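Local coordinates for protein quinoline 2-oxidoreductase large subunit (Pseudomonas putida, PDB 1T3Q) that carries the molybdenum–pterin cytosine dinucleotide centre of a molybdenum hydroxylase and probably hydroxylates quinoline at its 2-position, at residues A198-R204 against G252-K258; Y370-T376 against G742-I747. All coordinates share one frame; numbering follows the deposited sequence.

Contact 1: residues A198-R204 against G252-K258; sequences ACPMETR and GGGFGQK. With MCN (pterin cytosine dinucleotide), chain N; SMO (dioxosulfidomolybdenum(VI) ion), chain O.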
ATOM      1  N   ALA B 198      10.019   6.770 -28.310  1.00 13.42           N
ATOM      2  CA  ALA B 198       9.693   7.823 -27.348  1.00 15.31           C
ATOM      3  C   ALA B 198      10.893   7.922 -26.408  1.00 16.43           C
ATOM      4  O   ALA B 198      11.182   8.978 -25.838  1.00 16.80           O
ATOM      5  CB  ALA B 198       8.436   7.454 -26.566  1.00 12.60           C
ATOM      6  N   CYS B 199      11.580   6.794 -26.251  1.00 15.96           N
ATOM      7  CA  CYS B 199      12.768   6.703 -25.408  1.00 15.64           C
ATOM      8  C   CYS B 199      12.677   7.469 -24.079  1.00 15.83           C
ATOM      9  O   CYS B 199      13.481   8.365 -23.802  1.00 16.49           O
ATOM     10  CB  CYS B 199      13.994   7.175 -26.213  1.00 16.07           C
ATOM     11  SG  CYS B 199      15.604   6.723 -25.501  1.00 18.24           S
ATOM     12  N   PRO B 200      11.681   7.143 -23.241  1.00 15.12           N
ATOM     13  CA  PRO B 200      11.565   7.837 -21.956  1.00 14.70           C
ATOM     14  C   PRO B 200      12.739   7.361 -21.097  1.00 16.00           C
ATOM     15  O   PRO B 200      13.210   6.245 -21.286  1.00 15.43           O
ATOM     16  CB  PRO B 200      10.219   7.347 -21.426  1.00 15.81           C
ATOM     17  CG  PRO B 200      10.148   5.945 -21.972  1.00 14.92           C
ATOM     18  CD  PRO B 200      10.614   6.139 -23.398  1.00 15.32           C
ATOM     19  N   MET B 201      13.226   8.186 -20.169  1.00 14.98           N
ATOM     20  CA  MET B 201      14.357   7.749 -19.346  1.00 15.63           C
ATOM     21  C   MET B 201      13.998   6.537 -18.489  1.00 14.89           C
ATOM     22  O   MET B 201      14.862   5.710 -18.185  1.00 16.60           O
ATOM     23  CB  MET B 201      14.892   8.901 -18.482  1.00 16.48           C
ATOM     24  CG  MET B 201      15.715   9.909 -19.278  1.00 20.22           C
ATOM     25  SD  MET B 201      17.140   9.166 -20.157  1.00 26.13           S
ATOM     26  CE  MET B 201      16.390   8.816 -21.766  1.00 25.53           C
ATOM     27  N   GLU B 202      12.734   6.434 -18.087  1.00 14.13           N
ATOM     28  CA  GLU B 202      12.280   5.270 -17.329  1.00 14.92           C
ATOM     29  C   GLU B 202      11.610   4.351 -18.350  1.00 14.48           C
ATOM     30  O   GLU B 202      10.713   4.780 -19.075  1.00 13.61           O
ATOM     31  CB  GLU B 202      11.241   5.644 -16.273  1.00 14.74           C
ATOM     32  CG  GLU B 202      10.615   4.418 -15.612  1.00 16.05           C
ATOM     33  CD  GLU B 202       9.294   4.720 -14.937  1.00 15.73           C
ATOM     34  OE1 GLU B 202       8.410   5.313 -15.591  1.00 14.96           O
ATOM     35  OE2 GLU B 202       9.131   4.357 -13.757  1.00 17.29           O
ATOM     36  N   THR B 203      12.040   3.098 -18.413  1.00 15.72           N
ATOM     37  CA  THR B 203      11.451   2.160 -19.363  1.00 15.81           C
ATOM     38  C   THR B 203      10.088   1.708 -18.845  1.00 15.89           C
ATOM     39  O   THR B 203       9.636   2.150 -17.788  1.00 16.06           O
ATOM     40  CB  THR B 203      12.343   0.919 -19.539  1.00 17.45           C
ATOM     41  OG1 THR B 203      12.540   0.295 -18.265  1.00 17.96           O
ATOM     42  CG2 THR B 203      13.692   1.311 -20.132  1.00 18.85           C
ATOM     43  N   ARG B 204       9.438   0.812 -19.580  1.00 15.90           N
ATOM     44  CA  ARG B 204       8.135   0.319 -19.154  1.00 17.11           C
ATOM     45  C   ARG B 204       8.277  -0.681 -18.018  1.00 17.03           C
ATOM     46  O   ARG B 204       9.317  -1.323 -17.857  1.00 17.84           O
ATOM     47  CB  ARG B 204       7.403  -0.345 -20.322  1.00 16.45           C
ATOM     48  CG  ARG B 204       7.148   0.583 -21.504  1.00 19.15           C
ATOM     49  CD  ARG B 204       6.587  -0.210 -22.675  1.00 19.29           C
ATOM     50  NE  ARG B 204       7.469  -1.312 -23.045  1.00 18.21           N
ATOM     51  CZ  ARG B 204       7.116  -2.306 -23.852  1.00 22.57           C
ATOM     52  NH1 ARG B 204       7.981  -3.273 -24.137  1.00 23.25           N
ATOM     53  NH2 ARG B 204       5.895  -2.340 -24.371  1.00 21.12           N
ATOM     54  N   GLY B 252       8.235   7.985 -14.994  1.00 13.95           N
ATOM     55  CA  GLY B 252       9.379   8.697 -15.544  1.00 14.83           C
ATOM     56  C   GLY B 252       9.312   8.997 -17.030  1.00 17.31           C
ATOM     57  O   GLY B 252      10.201   8.607 -17.794  1.00 17.17           O
ATOM     58  N   GLY B 253       8.267   9.706 -17.443  1.00 16.03           N
ATOM     59  CA  GLY B 253       8.116  10.039 -18.847  1.00 15.22           C
ATOM     60  C   GLY B 253       7.287   8.996 -19.573  1.00 15.35           C
ATOM     61  O   GLY B 253       7.440   7.798 -19.329  1.00 14.98           O
ATOM     62  N   GLY B 254       6.407   9.460 -20.455  1.00 14.49           N
ATOM     63  CA  GLY B 254       5.555   8.565 -21.225  1.00 17.30           C
ATOM     64  C   GLY B 254       5.606   8.928 -22.696  1.00 16.61           C
ATOM     65  O   GLY B 254       5.994   8.115 -23.538  1.00 16.92           O
ATOM     66  N   PHE B 255       5.194  10.157 -23.005  1.00 14.81           N
ATOM     67  CA  PHE B 255       5.218  10.671 -24.368  1.00 14.49           C
ATOM     68  C   PHE B 255       4.429   9.832 -25.374  1.00 14.57           C
ATOM     69  O   PHE B 255       4.707   9.879 -26.564  1.00 14.35           O
ATOM     70  CB  PHE B 255       6.672  10.791 -24.834  1.00 15.29           C
ATOM     71  CG  PHE B 255       7.573  11.450 -23.825  1.00 15.61           C
ATOM     72  CD1 PHE B 255       7.412  12.797 -23.510  1.00 13.00           C
ATOM     73  CD2 PHE B 255       8.548  10.716 -23.158  1.00 15.47           C
ATOM     74  CE1 PHE B 255       8.210  13.405 -22.537  1.00 13.70           C
ATOM     75  CE2 PHE B 255       9.355  11.314 -22.181  1.00 14.96           C
ATOM     76  CZ  PHE B 255       9.183  12.658 -21.872  1.00 14.65           C
ATOM     77  N   GLY B 256       3.450   9.078 -24.889  1.00 16.11           N
ATOM     78  CA  GLY B 256       2.654   8.245 -25.778  1.00 17.03           C
ATOM     79  C   GLY B 256       3.006   6.767 -25.707  1.00 16.78           C
ATOM     80  O   GLY B 256       2.133   5.903 -25.852  1.00 17.07           O
ATOM     81  N   GLN B 257       4.281   6.465 -25.480  1.00 16.73           N
ATOM     82  CA  GLN B 257       4.716   5.067 -25.419  1.00 16.46           C
ATOM     83  C   GLN B 257       3.975   4.307 -24.329  1.00 17.61           C
ATOM     84  O   GLN B 257       3.656   3.123 -24.481  1.00 16.78           O
ATOM     85  CB  GLN B 257       6.222   4.980 -25.167  1.00 16.02           C
ATOM     86  CG  GLN B 257       6.796   3.576 -25.356  1.00 16.21           C
ATOM     87  CD  GLN B 257       8.239   3.464 -24.910  1.00 13.88           C
ATOM     88  OE1 GLN B 257       8.520   3.272 -23.729  1.00 15.63           O
ATOM     89  NE2 GLN B 257       9.163   3.601 -25.856  1.00 13.34           N
ATOM     90  N   LYS B 258       3.699   4.995 -23.228  1.00 14.80           N
ATOM     91  CA  LYS B 258       3.004   4.389 -22.111  1.00 14.71           C
ATOM     92  C   LYS B 258       1.495   4.608 -22.199  1.00 13.81           C
ATOM     93  O   LYS B 258       0.771   4.494 -21.210  1.00 15.09           O
ATOM     94  CB  LYS B 258       3.597   4.916 -20.798  1.00 15.44           C
ATOM     95  CG  LYS B 258       5.026   4.403 -20.611  1.00 14.94           C
ATOM     96  CD  LYS B 258       5.734   4.949 -19.377  1.00 16.29           C
ATOM     97  CE  LYS B 258       7.184   4.473 -19.366  1.00 15.42           C
ATOM     98  NZ  LYS B 258       8.028   5.213 -18.377  1.00 16.44           N
TER
HETATM   99  N1  MCN N4921      -1.116  23.189 -19.341  1.00 16.26           N
HETATM  100  C2  MCN N4921      -1.423  24.442 -18.716  1.00 17.71           C
HETATM  101  N3  MCN N4921      -2.323  25.208 -19.441  1.00 16.25           N
HETATM  102  C4  MCN N4921      -2.907  24.874 -20.659  1.00 15.67           C
HETATM  103  C5  MCN N4921      -2.545  23.584 -21.258  1.00 15.91           C
HETATM  104  C6  MCN N4921      -1.665  22.754 -20.604  1.00 17.25           C
HETATM  105  O2  MCN N4921      -0.901  24.765 -17.673  1.00 17.61           O
HETATM  106  N4  MCN N4921      -3.758  25.681 -21.256  1.00 13.95           N
HETATM  107  C1' MCN N4921      -0.128  22.271 -18.529  1.00 15.96           C
HETATM  108  C2D MCN N4921      -0.910  21.164 -17.686  1.00 19.06           C
HETATM  109  O2' MCN N4921      -0.197  20.895 -16.427  1.00 20.10           O
HETATM  110  C3' MCN N4921      -0.981  19.990 -18.640  1.00 20.24           C
HETATM  111  C4D MCN N4921       0.335  20.016 -19.379  1.00 18.65           C
HETATM  112  O4D MCN N4921       0.758  21.471 -19.362  1.00 17.65           O
HETATM  113  O3' MCN N4921      -1.153  18.742 -17.881  1.00 22.30           O
HETATM  114  C5' MCN N4921       0.337  19.337 -20.778  1.00 17.83           C
HETATM  115  O5' MCN N4921      -0.747  19.902 -21.472  1.00 23.29           O
HETATM  116  PA  MCN N4921      -1.925  19.082 -22.130  1.00 20.98           P
HETATM  117  O1A MCN N4921      -3.140  19.365 -21.301  1.00 21.80           O
HETATM  118  O2A MCN N4921      -1.861  19.454 -23.601  1.00 24.80           O
HETATM  119  O3A MCN N4921      -1.662  17.478 -22.212  1.00 23.69           O
HETATM  120  PB  MCN N4921      -1.723  16.342 -21.085  1.00 25.09           P
HETATM  121  O1B MCN N4921      -2.798  15.387 -21.489  1.00 25.15           O
HETATM  122  O2B MCN N4921      -1.806  16.939 -19.711  1.00 25.71           O
HETATM  123  O3B MCN N4921      -0.284  15.640 -21.190  1.00 25.61           O
HETATM  124  C10 MCN N4921      -0.027  14.665 -22.168  1.00 24.40           C
HETATM  125  C9' MCN N4921       0.830  15.333 -23.193  1.00 23.70           C
HETATM  126  C8' MCN N4921       1.167  14.218 -24.211  1.00 24.73           C
HETATM  127  S8' MCN N4921      -0.235  13.526 -25.076  1.00 26.68           S
HETATM  128  C7' MCN N4921       2.387  13.765 -24.507  1.00 24.68           C
HETATM  129  S7' MCN N4921       2.754  12.462 -25.672  1.00 23.51           S
HETATM  130  C6' MCN N4921       3.600  14.365 -23.718  1.00 19.96           C
HETATM  131  C7  MCN N4921       3.293  15.761 -23.245  1.00 21.70           C
HETATM  132  O9' MCN N4921       2.084  15.797 -22.504  1.00 25.06           O
HETATM  133  N5' MCN N4921       3.960  13.318 -22.675  1.00 19.96           N
HETATM  134  C4A MCN N4921       4.795  13.956 -21.675  1.00 19.82           C
HETATM  135  N8' MCN N4921       4.394  16.268 -22.359  1.00 21.01           N
HETATM  136  C4B MCN N4921       5.065  15.328 -21.521  1.00 21.18           C
HETATM  137  N1' MCN N4921       5.888  15.911 -20.524  1.00 20.95           N
HETATM  138  C2' MCN N4921       6.448  15.029 -19.664  1.00 21.14           C
HETATM  139  N2' MCN N4921       7.253  15.533 -18.704  1.00 21.33           N
HETATM  140  N3' MCN N4921       6.219  13.669 -19.716  1.00 20.91           N
HETATM  141  C4' MCN N4921       5.382  13.006 -20.690  1.00 21.48           C
HETATM  142  O4' MCN N4921       5.232  11.809 -20.667  1.00 19.82           O
HETATM  143  S   SMO O4923       1.479  10.626 -27.999  1.00 28.67           S
HETATM  144 MO   SMO O4923       0.559  11.622 -26.350  1.00 26.76          MO
HETATM  145  OM2 SMO O4923      -0.717  11.649 -27.532  1.00 28.79           O
HETATM  146  OM1 SMO O4923       0.320  10.330 -25.283  1.00 27.66           O
HETATM  147  O   HOH W   1      11.693  10.455 -19.425  1.00 17.16           O
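Lys-258 reaches across to Glu-202 with an extended chain, and its ammonium joins two loops that both lack regular structure. From CB the Lys-258 chain turns so that CG lies opposite the carbonyl carbon (chi1 -68°), then runs out nearly straight through CD to CE. CE passes 4.2 Å from CG of Pro-200 and lies 3.6 Å from Glu-202 O. NZ then makes three bonds: 2.8 Å to Glu-202 O, which it meets from above the carbonyl plane; 2.8 Å to Glu-202 OE1, a salt bridge on the anti side of the carboxylate; and a third to Gly-253 O of its own loop, NZ lying almost in line with that C=O bond. Gly-252 N donates to the same OE1 (2.7 Å) from the opposite face of the carboxylate, so one oxygen is gripped from two sides. Water 1 links Met-201 N to Gly-252 O. Farther along, Ala-198 CB rests 3.6 Å from Gln-257 CB, while CA of Pro-200 meets the edge of the Phe-255 ring. One face of that ring lies against the pterin, whose O4' accepts from Gly-254 N and Phe-255 N. Ala-198 O is held by Arg-143 of the small subunit, and Met-201 touches the two-iron, two-sulfur cluster. The buried ion pair thus probably sets the shape of the glycine-rich loop that presents two N-H groups to the pterin carbonyl.

Contact 2: residues Y370-T376 against G742-I747; sequences YRGVGFT and GESAMI. With MCN (pterin cytosine dinucleotide), chain N; SMO (dioxosulfidomolybdenum(VI) ion), chain O.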
ATOM      1  N   TYR B 370       3.410   8.475 -30.356  1.00 16.53           N
ATOM      2  CA  TYR B 370       4.531   9.206 -29.787  1.00 16.07           C
ATOM      3  C   TYR B 370       4.218  10.679 -30.030  1.00 16.85           C
ATOM      4  O   TYR B 370       3.862  11.073 -31.141  1.00 15.04           O
ATOM      5  CB  TYR B 370       5.862   8.812 -30.439  1.00 14.23           C
ATOM      6  CG  TYR B 370       7.043   9.684 -30.036  1.00 15.64           C
ATOM      7  CD1 TYR B 370       7.246  10.063 -28.705  1.00 16.20           C
ATOM      8  CD2 TYR B 370       7.970  10.109 -30.987  1.00 15.66           C
ATOM      9  CE1 TYR B 370       8.343  10.846 -28.337  1.00 15.69           C
ATOM     10  CE2 TYR B 370       9.074  10.886 -30.630  1.00 17.66           C
ATOM     11  CZ  TYR B 370       9.252  11.252 -29.304  1.00 14.80           C
ATOM     12  OH  TYR B 370      10.339  12.027 -28.952  1.00 18.38           O
ATOM     13  N   ARG B 371       4.304  11.460 -28.957  1.00 14.10           N
ATOM     14  CA  ARG B 371       4.058  12.897 -28.959  1.00 14.68           C
ATOM     15  C   ARG B 371       3.907  13.524 -30.344  1.00 14.94           C
ATOM     16  O   ARG B 371       4.879  13.638 -31.101  1.00 16.76           O
ATOM     17  CB  ARG B 371       5.200  13.588 -28.203  1.00 14.61           C
ATOM     18  CG  ARG B 371       4.878  14.969 -27.684  1.00 16.04           C
ATOM     19  CD  ARG B 371       6.011  15.455 -26.800  1.00 15.30           C
ATOM     20  NE  ARG B 371       5.635  16.631 -26.028  1.00 15.50           N
ATOM     21  CZ  ARG B 371       6.331  17.090 -24.993  1.00 15.84           C
ATOM     22  NH1 ARG B 371       7.439  16.469 -24.612  1.00 12.97           N
ATOM     23  NH2 ARG B 371       5.906  18.160 -24.329  1.00 15.15           N
ATOM     24  N   GLY B 372       2.685  13.934 -30.666  1.00 16.79           N
ATOM     25  CA  GLY B 372       2.419  14.557 -31.951  1.00 16.93           C
ATOM     26  C   GLY B 372       1.885  13.573 -32.974  1.00 18.36           C
ATOM     27  O   GLY B 372       1.324  13.966 -34.000  1.00 17.75           O
ATOM     28  N   VAL B 373       2.061  12.291 -32.676  1.00 16.92           N
ATOM     29  CA  VAL B 373       1.627  11.192 -33.538  1.00 17.71           C
ATOM     30  C   VAL B 373       1.826  11.428 -35.035  1.00 17.42           C
ATOM     31  O   VAL B 373       2.873  11.921 -35.455  1.00 16.35           O
ATOM     32  CB  VAL B 373       0.149  10.792 -33.243  1.00 17.24           C
ATOM     33  CG1 VAL B 373       0.043  10.261 -31.818  1.00 17.02           C
ATOM     34  CG2 VAL B 373      -0.790  11.983 -33.424  1.00 16.84           C
ATOM     35  N   GLY B 374       0.827  11.073 -35.839  1.00 17.54           N
ATOM     36  CA  GLY B 374       0.942  11.233 -37.277  1.00 15.03           C
ATOM     37  C   GLY B 374       0.901  12.648 -37.823  1.00 15.82           C
ATOM     38  O   GLY B 374       1.169  12.856 -39.011  1.00 17.51           O
ATOM     39  N   PHE B 375       0.589  13.622 -36.975  1.00 15.36           N
ATOM     40  CA  PHE B 375       0.510  15.013 -37.424  1.00 14.40           C
ATOM     41  C   PHE B 375       1.874  15.554 -37.854  1.00 15.44           C
ATOM     42  O   PHE B 375       1.973  16.380 -38.759  1.00 16.08           O
ATOM     43  CB  PHE B 375      -0.046  15.906 -36.305  1.00 14.79           C
ATOM     44  CG  PHE B 375      -1.321  15.398 -35.682  1.00 17.21           C
ATOM     45  CD1 PHE B 375      -2.349  14.886 -36.473  1.00 16.84           C
ATOM     46  CD2 PHE B 375      -1.508  15.468 -34.306  1.00 15.68           C
ATOM     47  CE1 PHE B 375      -3.539  14.457 -35.902  1.00 20.58           C
ATOM     48  CE2 PHE B 375      -2.697  15.040 -33.719  1.00 19.95           C
ATOM     49  CZ  PHE B 375      -3.720  14.533 -34.522  1.00 20.28           C
ATOM     50  N   THR B 376       2.931  15.072 -37.208  1.00 14.82           N
ATOM     51  CA  THR B 376       4.280  15.549 -37.498  1.00 14.91           C
ATOM     52  C   THR B 376       4.797  15.412 -38.931  1.00 15.50           C
ATOM     53  O   THR B 376       5.302  16.380 -39.498  1.00 16.57           O
ATOM     54  CB  THR B 376       5.309  14.889 -36.548  1.00 15.08           C
ATOM     55  OG1 THR B 376       4.897  15.084 -35.187  1.00 14.62           O
ATOM     56  CG2 THR B 376       6.686  15.513 -36.741  1.00 13.89           C
ATOM     57  N   GLY B 742       0.294  20.036 -24.916  1.00 19.11           N
ATOM     58  CA  GLY B 742       1.346  19.060 -24.661  1.00 19.60           C
ATOM     59  C   GLY B 742       2.152  18.597 -25.865  1.00 19.33           C
ATOM     60  O   GLY B 742       3.376  18.508 -25.801  1.00 21.08           O
ATOM     61  N   GLU B 743       1.477  18.308 -26.971  1.00 18.37           N
ATOM     62  CA  GLU B 743       2.152  17.830 -28.173  1.00 19.18           C
ATOM     63  C   GLU B 743       2.594  18.897 -29.156  1.00 17.84           C
ATOM     64  O   GLU B 743       3.345  18.601 -30.083  1.00 18.42           O
ATOM     65  CB  GLU B 743       1.240  16.869 -28.931  1.00 20.02           C
ATOM     66  CG  GLU B 743       0.848  15.626 -28.176  1.00 23.51           C
ATOM     67  CD  GLU B 743      -0.264  14.891 -28.886  1.00 27.19           C
ATOM     68  OE1 GLU B 743      -1.427  15.333 -28.771  1.00 28.33           O
ATOM     69  OE2 GLU B 743       0.026  13.893 -29.579  1.00 27.07           O
ATOM     70  N   SER B 744       2.128  20.129 -28.957  1.00 19.61           N
ATOM     71  CA  SER B 744       2.417  21.231 -29.874  1.00 17.82           C
ATOM     72  C   SER B 744       3.803  21.297 -30.511  1.00 18.68           C
ATOM     73  O   SER B 744       3.916  21.331 -31.737  1.00 17.12           O
ATOM     74  CB  SER B 744       2.104  22.577 -29.203  1.00 18.94           C
ATOM     75  OG  SER B 744       2.967  22.829 -28.105  1.00 20.38           O
ATOM     76  N   ALA B 745       4.854  21.311 -29.697  1.00 17.25           N
ATOM     77  CA  ALA B 745       6.205  21.412 -30.228  1.00 17.56           C
ATOM     78  C   ALA B 745       6.638  20.219 -31.078  1.00 16.88           C
ATOM     79  O   ALA B 745       7.433  20.379 -31.997  1.00 16.89           O
ATOM     80  CB  ALA B 745       7.200  21.633 -29.087  1.00 18.79           C
ATOM     81  N   MET B 746       6.137  19.027 -30.771  1.00 17.42           N
ATOM     82  CA  MET B 746       6.523  17.852 -31.553  1.00 18.20           C
ATOM     83  C   MET B 746       5.710  17.727 -32.831  1.00 19.60           C
ATOM     84  O   MET B 746       5.984  16.878 -33.682  1.00 17.86           O
ATOM     85  CB  MET B 746       6.411  16.570 -30.720  1.00 18.93           C
ATOM     86  CG  MET B 746       7.753  16.115 -30.132  1.00 18.81           C
ATOM     87  SD  MET B 746       9.038  15.855 -31.401  1.00 17.88           S
ATOM     88  CE  MET B 746       8.476  14.292 -32.109  1.00 21.71           C
ATOM     89  N   ILE B 747       4.701  18.574 -32.968  1.00 19.15           N
ATOM     90  CA  ILE B 747       3.905  18.565 -34.185  1.00 19.66           C
ATOM     91  C   ILE B 747       4.580  19.531 -35.151  1.00 18.88           C
ATOM     92  O   ILE B 747       4.827  19.204 -36.307  1.00 19.92           O
ATOM     93  CB  ILE B 747       2.462  19.083 -33.940  1.00 19.17           C
ATOM     94  CG1 ILE B 747       1.665  18.069 -33.119  1.00 18.68           C
ATOM     95  CG2 ILE B 747       1.774  19.368 -35.272  1.00 20.68           C
ATOM     96  CD1 ILE B 747       0.298  18.572 -32.712  1.00 19.28           C
TER
HETATM   97  N1  MCN N4921      -1.116  23.189 -19.341  1.00 16.26           N
HETATM   98  C2  MCN N4921      -1.423  24.442 -18.716  1.00 17.71           C
HETATM   99  N3  MCN N4921      -2.323  25.208 -19.441  1.00 16.25           N
HETATM  100  C4  MCN N4921      -2.907  24.874 -20.659  1.00 15.67           C
HETATM  101  C5  MCN N4921      -2.545  23.584 -21.258  1.00 15.91           C
HETATM  102  C6  MCN N4921      -1.665  22.754 -20.604  1.00 17.25           C
HETATM  103  O2  MCN N4921      -0.901  24.765 -17.673  1.00 17.61           O
HETATM  104  N4  MCN N4921      -3.758  25.681 -21.256  1.00 13.95           N
HETATM  105  C1' MCN N4921      -0.128  22.271 -18.529  1.00 15.96           C
HETATM  106  C2D MCN N4921      -0.910  21.164 -17.686  1.00 19.06           C
HETATM  107  O2' MCN N4921      -0.197  20.895 -16.427  1.00 20.10           O
HETATM  108  C3' MCN N4921      -0.981  19.990 -18.640  1.00 20.24           C
HETATM  109  C4D MCN N4921       0.335  20.016 -19.379  1.00 18.65           C
HETATM  110  O4D MCN N4921       0.758  21.471 -19.362  1.00 17.65           O
HETATM  111  O3' MCN N4921      -1.153  18.742 -17.881  1.00 22.30           O
HETATM  112  C5' MCN N4921       0.337  19.337 -20.778  1.00 17.83           C
HETATM  113  O5' MCN N4921      -0.747  19.902 -21.472  1.00 23.29           O
HETATM  114  PA  MCN N4921      -1.925  19.082 -22.130  1.00 20.98           P
HETATM  115  O1A MCN N4921      -3.140  19.365 -21.301  1.00 21.80           O
HETATM  116  O2A MCN N4921      -1.861  19.454 -23.601  1.00 24.80           O
HETATM  117  O3A MCN N4921      -1.662  17.478 -22.212  1.00 23.69           O
HETATM  118  PB  MCN N4921      -1.723  16.342 -21.085  1.00 25.09           P
HETATM  119  O1B MCN N4921      -2.798  15.387 -21.489  1.00 25.15           O
HETATM  120  O2B MCN N4921      -1.806  16.939 -19.711  1.00 25.71           O
HETATM  121  O3B MCN N4921      -0.284  15.640 -21.190  1.00 25.61           O
HETATM  122  C10 MCN N4921      -0.027  14.665 -22.168  1.00 24.40           C
HETATM  123  C9' MCN N4921       0.830  15.333 -23.193  1.00 23.70           C
HETATM  124  C8' MCN N4921       1.167  14.218 -24.211  1.00 24.73           C
HETATM  125  S8' MCN N4921      -0.235  13.526 -25.076  1.00 26.68           S
HETATM  126  C7' MCN N4921       2.387  13.765 -24.507  1.00 24.68           C
HETATM  127  S7' MCN N4921       2.754  12.462 -25.672  1.00 23.51           S
HETATM  128  C6' MCN N4921       3.600  14.365 -23.718  1.00 19.96           C
HETATM  129  C7  MCN N4921       3.293  15.761 -23.245  1.00 21.70           C
HETATM  130  O9' MCN N4921       2.084  15.797 -22.504  1.00 25.06           O
HETATM  131  N5' MCN N4921       3.960  13.318 -22.675  1.00 19.96           N
HETATM  132  C4A MCN N4921       4.795  13.956 -21.675  1.00 19.82           C
HETATM  133  N8' MCN N4921       4.394  16.268 -22.359  1.00 21.01           N
HETATM  134  C4B MCN N4921       5.065  15.328 -21.521  1.00 21.18           C
HETATM  135  N1' MCN N4921       5.888  15.911 -20.524  1.00 20.95           N
HETATM  136  C2' MCN N4921       6.448  15.029 -19.664  1.00 21.14           C
HETATM  137  N2' MCN N4921       7.253  15.533 -18.704  1.00 21.33           N
HETATM  138  N3' MCN N4921       6.219  13.669 -19.716  1.00 20.91           N
HETATM  139  C4' MCN N4921       5.382  13.006 -20.690  1.00 21.48           C
HETATM  140  O4' MCN N4921       5.232  11.809 -20.667  1.00 19.82           O
HETATM  141  S   SMO O4923       1.479  10.626 -27.999  1.00 28.67           S
HETATM  142 MO   SMO O4923       0.559  11.622 -26.350  1.00 26.76          MO
HETATM  143  OM2 SMO O4923      -0.717  11.649 -27.532  1.00 28.79           O
HETATM  144  OM1 SMO O4923       0.320  10.330 -25.283  1.00 27.66           O
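Gly-372 N, inside the turn that Val-373 N closes on Tyr-370 O, donates to Glu-743 OE2 (2.9 Å) where two loops run into the helices 375-393 and 744-761; within 370-376 and 742-747 the CA atoms come nearest at Thr-376 and Ile-747. The carboxylate takes this bond on its anti side, 26° out of its plane, and the same OE2 lies 3.1 Å from OM2 of the molybdenum ion. Its other oxygen, OE1, is hydrogen-bonded to a glycerol, probably from the crystallisation liquor. Arg-371 stretches out with CG turned away from its backbone N (chi1 -159°), which carries the guanidinium along the cofactor to Gly-742. NE and NH2 both hold Gly-742 O, side-on and close to the guanidinium plane, the NH2 bond being 2.9 Å. The pterin's N8' sits over one face of the group, and NH1 is taken by Gln-685. Gly-742 N in turn gives a nearly straight bond of 2.6 Å to the phosphate oxygen O2A. Met-746, bent at chi2 and chi3, crosses Arg-371 at about a right angle: its CB is 3.3 Å from Arg-371 O, and its CE touches CE2 of Tyr-370. Thr-376 OG1 donates to Met-746 O at 2.6 Å and is also bonded by Lys-296. Phe-375 and Ile-747 lie side by side, pointing the same way, with Phe-375 CD2 3.9 Å from Ile-747 CD1. In the xanthine dehydrogenase family a glutamate at this place is thought to act as general base, and Glu-743, fixed by a main-chain N-H next to OM2, is consistent with that role; Arg-371 holds the carbonyl of Gly-742, whose N-H binds the phosphate, while its guanidinium face packs on the pterin.

In the fold
From the N terminus, the chain leaves strand 185-193, passes through 198-204 and runs through strands 205-211, 216-221 and 244-247 before 252-258 closes contact 1 over a loop of 47 residues. Only later does 370-376 open contact 2, which 742-747 closes after 365 more residues, so the two are in series and neither encloses the other. Contact 1 joins two loops beside the seven-stranded mixed sheet; contact 2 brings the start of helix 375-393 to that of helix 744-761. They meet where Phe-255 O probably accepts from Arg-371 N and Ala-198 packs on Tyr-370, and both line the molybdenum ion and its pterin.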